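Long-range contacts in probable transcriptional repressor protein (Mycobacterium tuberculosis, PDB 4FX0), which probably acts as a DNA-binding transcriptional repressor of the MarR family, with a helix-turn-helix fold and redox-dependent activity: residues G80-M85 with I95-K100; R27-T32 with Q106-L111. All coordinates share one frame; numbering follows the deposited sequence.

How the contacts relate
The four segments run along the chain in the order 27-32, 80-85, 95-100 and 106-111, so both segments of contact 1 fall within the part of the chain that contact 2 spans. The centres of the two contacts lie about 17 Å apart, and both use helix 99-119: contact 1 ends on its first turn, and contact 2 draws on a stretch farther along it. Contact 1 pairs the two strands of the beta hairpin, whereas contact 2 brings the loop between helices 7-26 and 33-45 against the helix. They meet where Leu-81 CD1 packs on Leu-31 CD2 at 3.7 Å. The shared helix thus links the wing of the putative DNA-binding domain to the loop joining the first two helices.

Contact 1: G80-M85 with I95-K100; sequences GLVRVM and IELTAK
Arg-83 and Glu-96 form a hydrogen-bonded pair in an antiparallel hairpin, with Arg-83 N donating to Glu-96 O at 2.7 Å and Glu-96 N returning a bond to Arg-83 O. The end of the arginine side chain leans toward the partner strand and meets the glutamate on the face they share. Its CB lies beside Thr-98 CG2 at 4.0 Å; CG, anti to the backbone N (chi1 -164°), starts an extended chain that bends at chi3 (51°). Beyond that bend NE makes a weak bond to Glu-96 OE1, NH1 rests near the Thr-98 methyl CG2 at 3.5 Å, and NH2 completes a salt bridge to OE1 at 2.6 Å, from above the carboxylate plane. Glu-96 CB lies over one face of the guanidinium, and OE2 accepts a bond from Gly-50 N, beside strand 51-53. Long charged side chains suit this more open face, where they can reach each other across the strands. The other face is apolar: the branched Val-84 and Ile-95 lie side by side, CG2 to CG2 at 3.8 Å, and Val-82 and Leu-97 pack on Leu-39 of helix 33-45. Thr-98 N bonds Leu-81 O at 3.1 Å, and Thr-98 OG1 caps helix 99-119 through Gly-101 N. Such a hairpin is the wing of the MarR-type winged helix-turn-helix.

Contact 2: R27-T32 with Q106-L111; sequences RPSGLT and QKAVPL
Ser-29 and Pro-28 press against Ala-108 and Leu-111, joining a short 3-10 turn to helix 99-119 of the MarR-type winged-helix fold. The turn follows helix 7-26 and is closed by a bond from Gly-30 N to Arg-27 O; its residues touch the long helix without a hydrogen bond, by van der Waals contact. Pro-28 offers a rigid apolar ring that suits the turn and the surface alike: CB, CG and CD all lie near one methyl, Leu-111 CD1, with CB closest at 3.6 Å. Leu-111 holds CG anti to its carbonyl carbon (chi1 -57°), which brings CD1 up to the CB-CG-CD side of the ring. Ser-29 is small enough to sit close to the helix, its CB 3.5 Å from Ala-108 CB, and the equally small alanine lets Ser-29 CA and Ala-108 CA approach to 5.1 Å. The buried hydroxyl has its polar need met inside its own part of the chain, by Leu-26 O at the end of helix 7-26. Lys-107, on the solvent-facing side, extends its aliphatic chain past the turn, with CE near Pro-28 O. Beside the serine, the methyl Leu-31 CD1 touches Ala-108 CB at 3.8 Å.

Contact 1: G80-M85 with I95-K100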
ATOM      1  N   GLY B  80     -21.632  -9.545   9.775  1.00 51.85           N
ATOM      2  CA  GLY B  80     -21.604 -10.436  10.921  1.00 54.19           C
ATOM      3  C   GLY B  80     -20.290 -11.172  11.101  1.00 54.18           C
ATOM      4  O   GLY B  80     -20.255 -12.263  11.670  1.00 61.58           O
ATOM      5  N   LEU B  81     -19.207 -10.579  10.611  1.00 45.06           N
ATOM      6  CA  LEU B  81     -17.881 -11.151  10.800  1.00 42.85           C
ATOM      7  C   LEU B  81     -17.295 -10.649  12.109  1.00 57.65           C
ATOM      8  O   LEU B  81     -16.585 -11.373  12.809  1.00 51.79           O
ATOM      9  CB  LEU B  81     -16.963 -10.766   9.643  1.00 41.18           C
ATOM     10  CG  LEU B  81     -17.460 -11.116   8.242  1.00 52.32           C
ATOM     11  CD1 LEU B  81     -16.386 -10.794   7.215  1.00 55.93           C
ATOM     12  CD2 LEU B  81     -17.860 -12.581   8.164  1.00 59.53           C
ATOM     13  N   VAL B  82     -17.602  -9.398  12.432  1.00 62.57           N
ATOM     14  CA  VAL B  82     -17.118  -8.777  13.654  1.00 53.36           C
ATOM     15  C   VAL B  82     -18.264  -8.114  14.406  1.00 53.78           C
ATOM     16  O   VAL B  82     -19.255  -7.696  13.807  1.00 57.14           O
ATOM     17  CB  VAL B  82     -16.035  -7.723  13.358  1.00 45.53           C
ATOM     18  CG1 VAL B  82     -14.819  -8.381  12.727  1.00 41.90           C
ATOM     19  CG2 VAL B  82     -16.587  -6.634  12.452  1.00 46.38           C
ATOM     20  N   ARG B  83     -18.124  -8.030  15.723  1.00 64.38           N
ATOM     21  CA  ARG B  83     -19.124  -7.385  16.559  1.00 73.54           C
ATOM     22  C   ARG B  83     -18.479  -6.182  17.238  1.00 72.33           C
ATOM     23  O   ARG B  83     -17.540  -6.331  18.019  1.00 66.24           O
ATOM     24  CB  ARG B  83     -19.669  -8.375  17.591  1.00 87.44           C
ATOM     25  CG  ARG B  83     -20.962  -7.947  18.266  1.00101.28           C
ATOM     26  CD  ARG B  83     -21.561  -9.083  19.085  1.00112.20           C
ATOM     27  NE  ARG B  83     -20.585  -9.681  19.992  1.00124.46           N
ATOM     28  CZ  ARG B  83     -19.954 -10.830  19.763  1.00134.35           C
ATOM     29  NH1 ARG B  83     -20.199 -11.516  18.656  1.00136.61           N
ATOM     30  NH2 ARG B  83     -19.081 -11.295  20.646  1.00137.10           N
ATOM     31  N   VAL B  84     -18.976  -4.989  16.922  1.00 82.11           N
ATOM     32  CA  VAL B  84     -18.362  -3.760  17.412  1.00 83.67           C
ATOM     33  C   VAL B  84     -19.291  -2.937  18.296  1.00 90.13           C
ATOM     34  O   VAL B  84     -20.279  -2.370  17.827  1.00 97.03           O
ATOM     35  CB  VAL B  84     -17.865  -2.876  16.251  1.00 77.79           C
ATOM     36  CG1 VAL B  84     -17.309  -1.564  16.787  1.00 71.80           C
ATOM     37  CG2 VAL B  84     -16.815  -3.614  15.438  1.00 79.08           C
ATOM     38  N   MET B  85     -18.954  -2.875  19.578  1.00 96.41           N
ATOM     39  CA  MET B  85     -19.674  -2.052  20.536  1.00 96.71           C
ATOM     40  C   MET B  85     -18.718  -1.001  21.083  1.00 84.26           C
ATOM     41  O   MET B  85     -17.547  -0.972  20.708  1.00 81.96           O
ATOM     42  CB  MET B  85     -20.207  -2.922  21.671  1.00 95.55           C
ATOM     43  CG  MET B  85     -21.073  -4.073  21.196  1.00 95.30           C
ATOM     44  SD  MET B  85     -22.658  -3.487  20.579  1.00140.54           S
ATOM     45  CE  MET B  85     -23.272  -2.665  22.044  1.00122.14           C
ATOM     46  N   ILE B  95     -14.071  -4.368  19.808  1.00 59.28           N
ATOM     47  CA  ILE B  95     -14.275  -5.199  18.628  1.00 65.32           C
ATOM     48  C   ILE B  95     -14.097  -6.680  18.962  1.00 66.94           C
ATOM     49  O   ILE B  95     -13.132  -7.066  19.623  1.00 57.98           O
ATOM     50  CB  ILE B  95     -13.317  -4.810  17.481  1.00 67.54           C
ATOM     51  CG1 ILE B  95     -13.397  -3.308  17.196  1.00 65.56           C
ATOM     52  CG2 ILE B  95     -13.635  -5.603  16.226  1.00 53.55           C
ATOM     53  CD1 ILE B  95     -12.211  -2.520  17.713  1.00 68.86           C
ATOM     54  N   GLU B  96     -15.037  -7.503  18.502  1.00 69.20           N
ATOM     55  CA  GLU B  96     -14.999  -8.939  18.766  1.00 74.86           C
ATOM     56  C   GLU B  96     -15.195  -9.761  17.499  1.00 68.26           C
ATOM     57  O   GLU B  96     -15.876  -9.332  16.566  1.00 59.55           O
ATOM     58  CB  GLU B  96     -16.066  -9.325  19.793  1.00 84.57           C
ATOM     59  CG  GLU B  96     -15.736  -8.919  21.216  1.00 99.49           C
ATOM     60  CD  GLU B  96     -16.833  -9.283  22.197  1.00107.18           C
ATOM     61  OE1 GLU B  96     -18.019  -9.223  21.810  1.00101.30           O
ATOM     62  OE2 GLU B  96     -16.509  -9.631  23.353  1.00114.20           O
ATOM     63  N   LEU B  97     -14.594 -10.946  17.472  1.00 62.30           N
ATOM     64  CA  LEU B  97     -14.805 -11.881  16.376  1.00 60.20           C
ATOM     65  C   LEU B  97     -16.081 -12.678  16.593  1.00 59.33           C
ATOM     66  O   LEU B  97     -16.305 -13.232  17.669  1.00 55.20           O
ATOM     67  CB  LEU B  97     -13.626 -12.845  16.241  1.00 65.99           C
ATOM     68  CG  LEU B  97     -12.449 -12.416  15.367  1.00 58.94           C
ATOM     69  CD1 LEU B  97     -11.508 -13.592  15.163  1.00 56.39           C
ATOM     70  CD2 LEU B  97     -12.942 -11.892  14.030  1.00 49.38           C
ATOM     71  N   THR B  98     -16.919 -12.725  15.565  1.00 63.14           N
ATOM     72  CA  THR B  98     -18.092 -13.582  15.591  1.00 59.29           C
ATOM     73  C   THR B  98     -17.700 -14.960  15.077  1.00 68.38           C
ATOM     74  O   THR B  98     -16.702 -15.102  14.366  1.00 62.82           O
ATOM     75  CB  THR B  98     -19.222 -13.022  14.718  1.00 55.59           C
ATOM     76  OG1 THR B  98     -18.782 -12.947  13.356  1.00 62.17           O
ATOM     77  CG2 THR B  98     -19.623 -11.636  15.196  1.00 49.82           C
ATOM     78  N   ALA B  99     -18.480 -15.969  15.447  1.00 60.01           N
ATOM     79  CA  ALA B  99     -18.238 -17.333  14.995  1.00 59.94           C
ATOM     80  C   ALA B  99     -18.077 -17.374  13.480  1.00 51.82           C
ATOM     81  O   ALA B  99     -17.235 -18.100  12.952  1.00 63.12           O
ATOM     82  CB  ALA B  99     -19.374 -18.245  15.433  1.00 52.30           C
ATOM     83  N   LYS B 100     -18.889 -16.582  12.786  1.00 38.31           N
ATOM     84  CA  LYS B 100     -18.821 -16.492  11.334  1.00 39.77           C
ATOM     85  C   LYS B 100     -17.490 -15.894  10.893  1.00 47.60           C
ATOM     86  O   LYS B 100     -16.888 -16.343   9.918  1.00 48.12           O
ATOM     87  CB  LYS B 100     -19.980 -15.651  10.796  1.00 41.81           C
ATOM     88  CG  LYS B 100     -19.952 -15.442   9.292  1.00 40.53           C
ATOM     89  CD  LYS B 100     -21.205 -14.728   8.811  1.00 39.08           C
ATOM     90  CE  LYS B 100     -21.172 -14.521   7.307  1.00 43.97           C
ATOM     91  NZ  LYS B 100     -22.445 -13.943   6.797  1.00 56.31           N
TER

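Contact 2: R27-T32 with Q106-L111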
ATOM      1  N   ARG B  27     -10.879 -14.713  -2.728  1.00 71.74           N
ATOM      2  CA  ARG B  27     -12.247 -14.687  -3.244  1.00 76.24           C
ATOM      3  C   ARG B  27     -13.173 -15.691  -2.551  1.00 62.00           C
ATOM      4  O   ARG B  27     -14.227 -15.310  -2.044  1.00 65.76           O
ATOM      5  CB  ARG B  27     -12.259 -14.899  -4.764  1.00 88.14           C
ATOM      6  CG  ARG B  27     -12.587 -13.650  -5.569  1.00 95.21           C
ATOM      7  CD  ARG B  27     -11.976 -13.711  -6.964  1.00110.47           C
ATOM      8  NE  ARG B  27     -12.366 -14.914  -7.695  1.00112.19           N
ATOM      9  CZ  ARG B  27     -11.866 -15.263  -8.876  1.00105.99           C
ATOM     10  NH1 ARG B  27     -10.951 -14.503  -9.463  1.00112.40           N
ATOM     11  NH2 ARG B  27     -12.276 -16.375  -9.471  1.00 89.77           N
ATOM     12  N   PRO B  28     -12.781 -16.978  -2.521  1.00 58.19           N
ATOM     13  CA  PRO B  28     -13.630 -18.024  -1.936  1.00 57.92           C
ATOM     14  C   PRO B  28     -14.052 -17.748  -0.493  1.00 57.75           C
ATOM     15  O   PRO B  28     -15.183 -18.061  -0.124  1.00 67.52           O
ATOM     16  CB  PRO B  28     -12.736 -19.266  -1.989  1.00 55.82           C
ATOM     17  CG  PRO B  28     -11.824 -19.014  -3.127  1.00 56.95           C
ATOM     18  CD  PRO B  28     -11.546 -17.539  -3.096  1.00 65.25           C
ATOM     19  N   SER B  29     -13.158 -17.181   0.310  1.00 60.70           N
ATOM     20  CA  SER B  29     -13.460 -16.930   1.716  1.00 54.28           C
ATOM     21  C   SER B  29     -14.325 -15.687   1.891  1.00 61.57           C
ATOM     22  O   SER B  29     -14.766 -15.380   2.997  1.00 70.68           O
ATOM     23  CB  SER B  29     -12.173 -16.785   2.528  1.00 54.24           C
ATOM     24  OG  SER B  29     -11.479 -15.603   2.170  1.00 53.75           O
ATOM     25  N   GLY B  30     -14.561 -14.973   0.795  1.00 69.59           N
ATOM     26  CA  GLY B  30     -15.370 -13.768   0.829  1.00 59.21           C
ATOM     27  C   GLY B  30     -14.704 -12.626   1.575  1.00 59.15           C
ATOM     28  O   GLY B  30     -15.379 -11.770   2.146  1.00 61.54           O
ATOM     29  N   LEU B  31     -13.374 -12.610   1.565  1.00 55.45           N
ATOM     30  CA  LEU B  31     -12.619 -11.578   2.267  1.00 50.12           C
ATOM     31  C   LEU B  31     -11.686 -10.813   1.336  1.00 52.50           C
ATOM     32  O   LEU B  31     -11.118 -11.384   0.405  1.00 56.45           O
ATOM     33  CB  LEU B  31     -11.796 -12.194   3.398  1.00 39.37           C
ATOM     34  CG  LEU B  31     -12.570 -12.899   4.510  1.00 50.24           C
ATOM     35  CD1 LEU B  31     -11.613 -13.358   5.594  1.00 53.57           C
ATOM     36  CD2 LEU B  31     -13.629 -11.973   5.081  1.00 48.22           C
ATOM     37  N   THR B  32     -11.535  -9.519   1.592  1.00 52.49           N
ATOM     38  CA  THR B  32     -10.515  -8.727   0.920  1.00 56.29           C
ATOM     39  C   THR B  32      -9.243  -8.792   1.755  1.00 52.82           C
ATOM     40  O   THR B  32      -9.295  -9.102   2.947  1.00 56.85           O
ATOM     41  CB  THR B  32     -10.951  -7.261   0.741  1.00 60.27           C
ATOM     42  OG1 THR B  32     -11.032  -6.620   2.019  1.00 66.20           O
ATOM     43  CG2 THR B  32     -12.307  -7.192   0.055  1.00 44.40           C
ATOM     44  N   GLN B 106     -10.623 -18.769   9.186  1.00 62.72           N
ATOM     45  CA  GLN B 106     -10.136 -20.141   9.100  1.00 64.24           C
ATOM     46  C   GLN B 106     -10.091 -20.603   7.648  1.00 58.23           C
ATOM     47  O   GLN B 106      -9.134 -21.248   7.217  1.00 48.26           O
ATOM     48  CB  GLN B 106     -11.032 -21.071   9.920  1.00 63.97           C
ATOM     49  CG  GLN B 106     -10.468 -22.468  10.130  1.00 65.01           C
ATOM     50  CD  GLN B 106     -11.438 -23.385  10.853  1.00 82.24           C
ATOM     51  OE1 GLN B 106     -12.076 -24.239  10.236  1.00 67.28           O
ATOM     52  NE2 GLN B 106     -11.556 -23.211  12.166  1.00 99.88           N
ATOM     53  N   LYS B 107     -11.133 -20.261   6.896  1.00 54.07           N
ATOM     54  CA  LYS B 107     -11.234 -20.645   5.492  1.00 53.23           C
ATOM     55  C   LYS B 107     -10.251 -19.868   4.620  1.00 54.97           C
ATOM     56  O   LYS B 107      -9.730 -20.394   3.637  1.00 62.97           O
ATOM     57  CB  LYS B 107     -12.664 -20.431   4.990  1.00 57.94           C
ATOM     58  CG  LYS B 107     -12.880 -20.815   3.535  1.00 64.89           C
ATOM     59  CD  LYS B 107     -14.362 -20.849   3.197  1.00 77.12           C
ATOM     60  CE  LYS B 107     -14.597 -21.382   1.794  1.00 83.53           C
ATOM     61  NZ  LYS B 107     -16.046 -21.580   1.515  1.00 93.17           N
ATOM     62  N   ALA B 108     -10.001 -18.616   4.989  1.00 42.95           N
ATOM     63  CA  ALA B 108      -9.127 -17.743   4.214  1.00 49.71           C
ATOM     64  C   ALA B 108      -7.649 -18.092   4.384  1.00 58.90           C
ATOM     65  O   ALA B 108      -6.864 -17.971   3.442  1.00 61.59           O
ATOM     66  CB  ALA B 108      -9.372 -16.288   4.589  1.00 44.09           C
ATOM     67  N   VAL B 109      -7.276 -18.527   5.584  1.00 52.71           N
ATOM     68  CA  VAL B 109      -5.878 -18.817   5.897  1.00 56.82           C
ATOM     69  C   VAL B 109      -5.163 -19.636   4.818  1.00 62.95           C
ATOM     70  O   VAL B 109      -4.157 -19.189   4.268  1.00 57.20           O
ATOM     71  CB  VAL B 109      -5.727 -19.510   7.270  1.00 52.49           C
ATOM     72  CG1 VAL B 109      -4.303 -20.013   7.457  1.00 57.60           C
ATOM     73  CG2 VAL B 109      -6.115 -18.556   8.390  1.00 46.51           C
ATOM     74  N   PRO B 110      -5.679 -20.838   4.507  1.00 65.07           N
ATOM     75  CA  PRO B 110      -5.020 -21.665   3.489  1.00 60.38           C
ATOM     76  C   PRO B 110      -4.903 -20.948   2.147  1.00 51.47           C
ATOM     77  O   PRO B 110      -3.909 -21.126   1.442  1.00 50.45           O
ATOM     78  CB  PRO B 110      -5.946 -22.881   3.367  1.00 64.74           C
ATOM     79  CG  PRO B 110      -7.257 -22.436   3.932  1.00 54.14           C
ATOM     80  CD  PRO B 110      -6.907 -21.472   5.018  1.00 60.67           C
ATOM     81  N   LEU B 111      -5.908 -20.146   1.803  1.00 48.04           N
ATOM     82  CA  LEU B 111      -5.887 -19.385   0.560  1.00 47.45           C
ATOM     83  C   LEU B 111      -4.785 -18.333   0.591  1.00 51.68           C
ATOM     84  O   LEU B 111      -4.051 -18.159  -0.381  1.00 57.44           O
ATOM     85  CB  LEU B 111      -7.241 -18.718   0.316  1.00 46.71           C
ATOM     86  CG  LEU B 111      -8.452 -19.652   0.261  1.00 45.12           C
ATOM     87  CD1 LEU B 111      -9.728 -18.858   0.021  1.00 38.89           C
ATOM     88  CD2 LEU B 111      -8.263 -20.707  -0.813  1.00 39.08           C
TER